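Local coordinates for protein glycoside hydrolase family 43 (Halothermothrix orenii, PDB 4QQS) that hydrolyses glycosidic bonds as a family 43 glycosidase with alpha-L-arabinofuranosidase activity, built as a thermostable five-bladed beta-propeller, at residues C145-I158 and I187-V199. Residues are numbered along the deposited sequence; the frame is centred on the assembly and turned at random.
Sequences CSENIINGIHISQI and INDAWQWNEGPFV
His154 and Trp191 open this parallel strand pairing with an offset stack: the imidazole lies over the indole six-membered ring, centroids 4.0 Å apart and planes at 8°. Both side chains leave the sheet on the same face, alongside each other, and His154 CB sits over the indole as a CH-pi contact. Replacing His154 by an alanine would keep CB but remove the stacked imidazole, and is likely to leave part of the indole face uncovered and the water at ND1 without that partner. Cys145 SG meets the edge of that indole, 3.6 Å from Trp191 CE3, and is wedged obliquely against Trp193. Its backbone N binds Ser156 OG, which donates a hydrogen bond to a water that donates to Glu195 OE1, the predicted proton donor.

Four backbone hydrogen bonds hold the strands, the straightest from Ser156 N to Gln192 O (2.9 Å, 166°). On the face that carries Ile155 and Gln192, Gln192 NE2 lies 3.6 Å from Ile153 CG2, pinned in the amide plane by Asp189 O (2.9 Å). The solvent side is looser: beside exposed Ala190, a water bridges Gly152 O and Ala190 O.

Further along, Ile158 CD1 packs on Pro197 CD (4.0 Å). Strand 153-162 continues antiparallel to 137-143 and strand 191-202 to 205-212, so the pairing joins two strand groups of the propeller, where Tyr220 OH hydrogen-bonds Glu195 OE2 and Asp126 OD2 hydrogen-bonds Gly196 N.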
loop_
_atom_site.group_PDB
_atom_site.type_symbol
_atom_site.label_atom_id
_atom_site.label_comp_id
_atom_site.label_asym_id
_atom_site.label_seq_id
_atom_site.Cartn_x
_atom_site.Cartn_y
_atom_site.Cartn_z
ATOM N N CYS A 145 13.168 8.602 -0.840
ATOM C CA CYS A 145 14.599 8.665 -0.552
ATOM C C CYS A 145 15.492 8.963 -1.752
ATOM O O CYS A 145 16.556 9.545 -1.558
ATOM C CB CYS A 145 15.038 7.353 0.098
ATOM S SG CYS A 145 14.763 5.904 -0.910
ATOM N N SER A 146 15.080 8.589 -2.964
ATOM C CA SER A 146 15.911 8.809 -4.140
ATOM C C SER A 146 16.321 10.262 -4.273
ATOM O O SER A 146 17.420 10.523 -4.736
ATOM C CB SER A 146 15.187 8.356 -5.412
ATOM O OG SER A 146 13.959 9.031 -5.594
ATOM N N GLU A 147 15.452 11.191 -3.887
ATOM C CA GLU A 147 15.723 12.615 -4.029
ATOM C C GLU A 147 15.493 13.387 -2.738
ATOM O O GLU A 147 15.345 14.601 -2.757
ATOM C CB GLU A 147 14.869 13.219 -5.152
ATOM C CG GLU A 147 15.040 12.544 -6.490
ATOM C CD GLU A 147 14.432 13.347 -7.614
ATOM O OE1 GLU A 147 13.354 12.997 -8.119
ATOM O OE2 GLU A 147 15.036 14.357 -8.013
ATOM N N ASN A 148 15.488 12.697 -1.608
ATOM C CA ASN A 148 15.223 13.321 -0.308
ATOM C C ASN A 148 16.370 12.992 0.621
ATOM O O ASN A 148 16.466 11.870 1.104
ATOM C CB ASN A 148 13.895 12.787 0.236
ATOM C CG ASN A 148 13.308 13.636 1.336
ATOM O OD1 ASN A 148 13.546 14.848 1.415
ATOM N ND2 ASN A 148 12.468 13.026 2.145
ATOM N N ILE A 149 17.267 13.957 0.828
ATOM C CA ILE A 149 18.438 13.758 1.676
ATOM C C ILE A 149 18.329 14.748 2.821
ATOM O O ILE A 149 18.227 15.964 2.605
ATOM C CB ILE A 149 19.759 13.981 0.909
ATOM C CG1 ILE A 149 19.830 13.074 -0.319
ATOM C CG2 ILE A 149 20.961 13.739 1.820
ATOM C CD1 ILE A 149 20.996 13.373 -1.219
ATOM N N ILE A 150 18.336 14.236 4.044
ATOM C CA ILE A 150 18.227 15.073 5.235
ATOM C C ILE A 150 19.355 14.661 6.173
ATOM O O ILE A 150 19.461 13.488 6.561
ATOM C CB ILE A 150 16.856 14.923 5.934
ATOM C CG1 ILE A 150 15.720 15.292 4.971
ATOM C CG2 ILE A 150 16.812 15.784 7.188
ATOM C CD1 ILE A 150 14.323 15.047 5.526
ATOM N N ASN A 151 20.215 15.622 6.494
ATOM C CA ASN A 151 21.366 15.388 7.359
ATOM C C ASN A 151 22.157 14.164 6.928
ATOM O O ASN A 151 22.550 13.312 7.740
ATOM C CB ASN A 151 20.928 15.338 8.818
ATOM C CG ASN A 151 20.498 16.716 9.322
ATOM O OD1 ASN A 151 21.101 17.736 8.967
ATOM N ND2 ASN A 151 19.445 16.755 10.116
ATOM N N GLY A 152 22.388 14.103 5.621
ATOM C CA GLY A 152 23.215 13.068 5.032
ATOM C C GLY A 152 22.539 11.747 4.741
ATOM O O GLY A 152 23.166 10.889 4.132
ATOM N N ILE A 153 21.288 11.579 5.169
ATOM C CA ILE A 153 20.566 10.323 5.022
ATOM C C ILE A 153 19.601 10.426 3.845
ATOM O O ILE A 153 18.836 11.389 3.766
ATOM C CB ILE A 153 19.755 10.012 6.302
ATOM C CG1 ILE A 153 20.643 10.064 7.546
ATOM C CG2 ILE A 153 19.066 8.666 6.198
ATOM C CD1 ILE A 153 21.860 9.163 7.487
ATOM N N HIS A 154 19.623 9.442 2.944
ATOM C CA HIS A 154 18.580 9.330 1.923
ATOM C C HIS A 154 17.381 8.711 2.609
ATOM O O HIS A 154 17.451 7.562 3.051
ATOM C CB HIS A 154 19.020 8.419 0.779
ATOM C CG HIS A 154 19.895 9.085 -0.237
ATOM N ND1 HIS A 154 21.251 9.232 -0.070
ATOM C CD2 HIS A 154 19.613 9.626 -1.447
ATOM C CE1 HIS A 154 21.774 9.831 -1.126
ATOM N NE2 HIS A 154 20.800 10.078 -1.981
ATOM N N ILE A 155 16.290 9.461 2.725
ATOM C CA ILE A 155 15.221 9.092 3.640
ATOM C C ILE A 155 13.853 9.240 2.997
ATOM O O ILE A 155 13.533 10.290 2.429
ATOM C CB ILE A 155 15.338 9.916 4.960
ATOM C CG1 ILE A 155 14.341 9.444 6.014
ATOM C CG2 ILE A 155 15.244 11.409 4.710
ATOM C CD1 ILE A 155 14.697 9.923 7.423
ATOM N N SER A 156 13.062 8.172 3.070
ATOM C CA SER A 156 11.666 8.219 2.663
ATOM C C SER A 156 10.797 8.601 3.846
ATOM O O SER A 156 10.834 7.944 4.890
ATOM C CB SER A 156 11.211 6.885 2.077
ATOM O OG SER A 156 11.782 6.683 0.795
ATOM N N GLN A 157 10.050 9.689 3.684
ATOM C CA GLN A 157 9.144 10.228 4.697
ATOM C C GLN A 157 7.706 10.143 4.204
ATOM O O GLN A 157 7.461 10.299 3.005
ATOM C CB GLN A 157 9.445 11.708 4.935
ATOM C CG GLN A 157 10.861 12.058 5.321
ATOM C CD GLN A 157 11.021 13.564 5.360
ATOM O OE1 GLN A 157 10.825 14.232 4.347
ATOM N NE2 GLN A 157 11.305 14.113 6.535
ATOM N N ILE A 158 6.765 9.925 5.124
ATOM C CA ILE A 158 5.350 9.953 4.784
ATOM C C ILE A 158 4.737 11.283 5.185
ATOM O O ILE A 158 4.846 11.681 6.344
ATOM C CB ILE A 158 4.600 8.781 5.438
ATOM C CG1 ILE A 158 5.102 7.452 4.865
ATOM C CG2 ILE A 158 3.087 8.909 5.240
ATOM C CD1 ILE A 158 4.717 6.226 5.686
ATOM N N ILE A 187 17.701 3.062 11.687
ATOM C CA ILE A 187 18.023 4.470 11.825
ATOM C C ILE A 187 19.520 4.771 11.886
ATOM O O ILE A 187 19.893 5.936 11.993
ATOM C CB ILE A 187 17.293 5.086 13.031
ATOM C CG1 ILE A 187 17.574 4.280 14.314
ATOM C CG2 ILE A 187 15.806 5.180 12.724
ATOM C CD1 ILE A 187 17.120 4.937 15.592
ATOM N N ASN A 188 20.372 3.747 11.788
ATOM C CA ASN A 188 21.820 3.950 11.646
ATOM C C ASN A 188 22.329 3.662 10.230
ATOM O O ASN A 188 23.541 3.649 9.996
ATOM C CB ASN A 188 22.587 3.097 12.659
ATOM C CG ASN A 188 22.275 3.481 14.090
ATOM O OD1 ASN A 188 22.201 4.662 14.423
ATOM N ND2 ASN A 188 22.072 2.485 14.936
ATOM N N ASP A 189 21.398 3.463 9.296
ATOM C CA ASP A 189 21.715 3.175 7.897
ATOM C C ASP A 189 21.787 4.464 7.053
ATOM O O ASP A 189 21.146 5.476 7.356
ATOM C CB ASP A 189 20.643 2.261 7.259
ATOM C CG ASP A 189 20.550 0.883 7.903
ATOM O OD1 ASP A 189 21.570 0.418 8.440
ATOM O OD2 ASP A 189 19.453 0.263 7.857
ATOM N N ALA A 190 22.510 4.395 5.941
ATOM C CA ALA A 190 22.632 5.534 5.029
ATOM C C ALA A 190 21.357 5.830 4.229
ATOM O O ALA A 190 21.163 6.958 3.758
ATOM C CB ALA A 190 23.796 5.293 4.068
ATOM N N TRP A 191 20.554 4.784 4.047
ATOM C CA TRP A 191 19.258 4.852 3.385
ATOM C C TRP A 191 18.244 4.351 4.395
ATOM O O TRP A 191 18.466 3.304 5.026
ATOM C CB TRP A 191 19.258 3.958 2.135
ATOM C CG TRP A 191 20.091 4.511 1.026
ATOM C CD1 TRP A 191 21.453 4.545 0.959
ATOM C CD2 TRP A 191 19.614 5.126 -0.176
ATOM N NE1 TRP A 191 21.851 5.159 -0.199
ATOM C CE2 TRP A 191 20.743 5.530 -0.916
ATOM C CE3 TRP A 191 18.345 5.379 -0.698
ATOM C CZ2 TRP A 191 20.638 6.185 -2.148
ATOM C CZ3 TRP A 191 18.246 6.022 -1.915
ATOM C CH2 TRP A 191 19.379 6.424 -2.620
ATOM N N GLN A 192 17.131 5.067 4.536
ATOM C CA GLN A 192 16.114 4.745 5.542
ATOM C C GLN A 192 14.734 4.976 4.963
ATOM O O GLN A 192 14.518 5.931 4.209
ATOM C CB GLN A 192 16.289 5.618 6.788
ATOM C CG GLN A 192 17.658 5.486 7.435
ATOM C CD GLN A 192 17.815 6.322 8.668
ATOM O OE1 GLN A 192 16.834 6.744 9.274
ATOM N NE2 GLN A 192 19.064 6.525 9.076
ATOM N N TRP A 193 13.793 4.107 5.317
ATOM C CA TRP A 193 12.455 4.156 4.749
ATOM C C TRP A 193 11.330 4.081 5.761
ATOM O O TRP A 193 11.320 3.203 6.624
ATOM C CB TRP A 193 12.222 2.964 3.810
ATOM C CG TRP A 193 13.123 2.861 2.639
ATOM C CD1 TRP A 193 12.880 3.276 1.377
ATOM C CD2 TRP A 193 14.426 2.240 2.619
ATOM N NE1 TRP A 193 13.944 2.947 0.569
ATOM C CE2 TRP A 193 14.910 2.321 1.313
ATOM C CE3 TRP A 193 15.218 1.616 3.598
ATOM C CZ2 TRP A 193 16.166 1.817 0.953
ATOM C CZ3 TRP A 193 16.445 1.109 3.244
ATOM C CH2 TRP A 193 16.911 1.223 1.938
ATOM N N ASN A 194 10.351 4.968 5.588
ATOM C CA ASN A 194 8.970 4.701 5.988
ATOM C C ASN A 194 8.156 4.856 4.707
ATOM O O ASN A 194 8.178 5.930 4.080
ATOM C CB ASN A 194 8.422 5.689 7.027
ATOM C CG ASN A 194 8.891 5.473 8.472
ATOM O OD1 ASN A 194 8.520 6.271 9.330
ATOM N ND2 ASN A 194 9.665 4.432 8.757
ATOM N N GLU A 195 7.457 3.798 4.308
ATOM C CA GLU A 195 6.728 3.842 3.049
ATOM C C GLU A 195 5.475 2.987 3.141
ATOM O O GLU A 195 5.158 2.428 4.182
ATOM C CB GLU A 195 7.635 3.476 1.866
ATOM C CG GLU A 195 8.137 2.050 1.911
ATOM C CD GLU A 195 9.133 1.696 0.796
ATOM O OE1 GLU A 195 9.489 2.560 -0.030
ATOM O OE2 GLU A 195 9.554 0.521 0.739
ATOM N N GLY A 196 4.723 2.932 2.057
ATOM C CA GLY A 196 3.526 2.117 2.049
ATOM C C GLY A 196 2.480 2.393 3.117
ATOM O O GLY A 196 1.959 1.456 3.729
ATOM N N PRO A 197 2.093 3.657 3.322
ATOM C CA PRO A 197 1.034 3.930 4.307
ATOM C C PRO A 197 -0.312 3.314 3.932
ATOM O O PRO A 197 -0.685 3.301 2.756
ATOM C CB PRO A 197 0.930 5.459 4.299
ATOM C CG PRO A 197 1.425 5.862 2.935
ATOM C CD PRO A 197 2.541 4.881 2.633
ATOM N N PHE A 198 -1.046 2.883 4.947
ATOM C CA PHE A 198 -2.433 2.458 4.793
ATOM C C PHE A 198 -3.146 2.794 6.102
ATOM O O PHE A 198 -2.680 2.387 7.150
ATOM C CB PHE A 198 -2.542 0.950 4.495
ATOM C CG PHE A 198 -3.927 0.544 4.058
ATOM C CD1 PHE A 198 -4.955 0.433 4.970
ATOM C CD2 PHE A 198 -4.225 0.352 2.709
ATOM C CE1 PHE A 198 -6.242 0.113 4.558
ATOM C CE2 PHE A 198 -5.512 0.015 2.314
ATOM C CZ PHE A 198 -6.501 -0.085 3.234
ATOM N N VAL A 199 -4.252 3.529 6.038
ATOM C CA VAL A 199 -4.919 4.034 7.237
ATOM C C VAL A 199 -6.280 3.367 7.456
ATOM O O VAL A 199 -7.095 3.264 6.537
ATOM C CB VAL A 199 -5.074 5.570 7.157
ATOM C CG1 VAL A 199 -5.883 6.128 8.339
ATOM C CG2 VAL A 199 -3.689 6.216 7.105
HETATM O O HOH W 1 23.004 8.653 2.570
HETATM O O HOH W 2 10.093 5.154 -0.465
#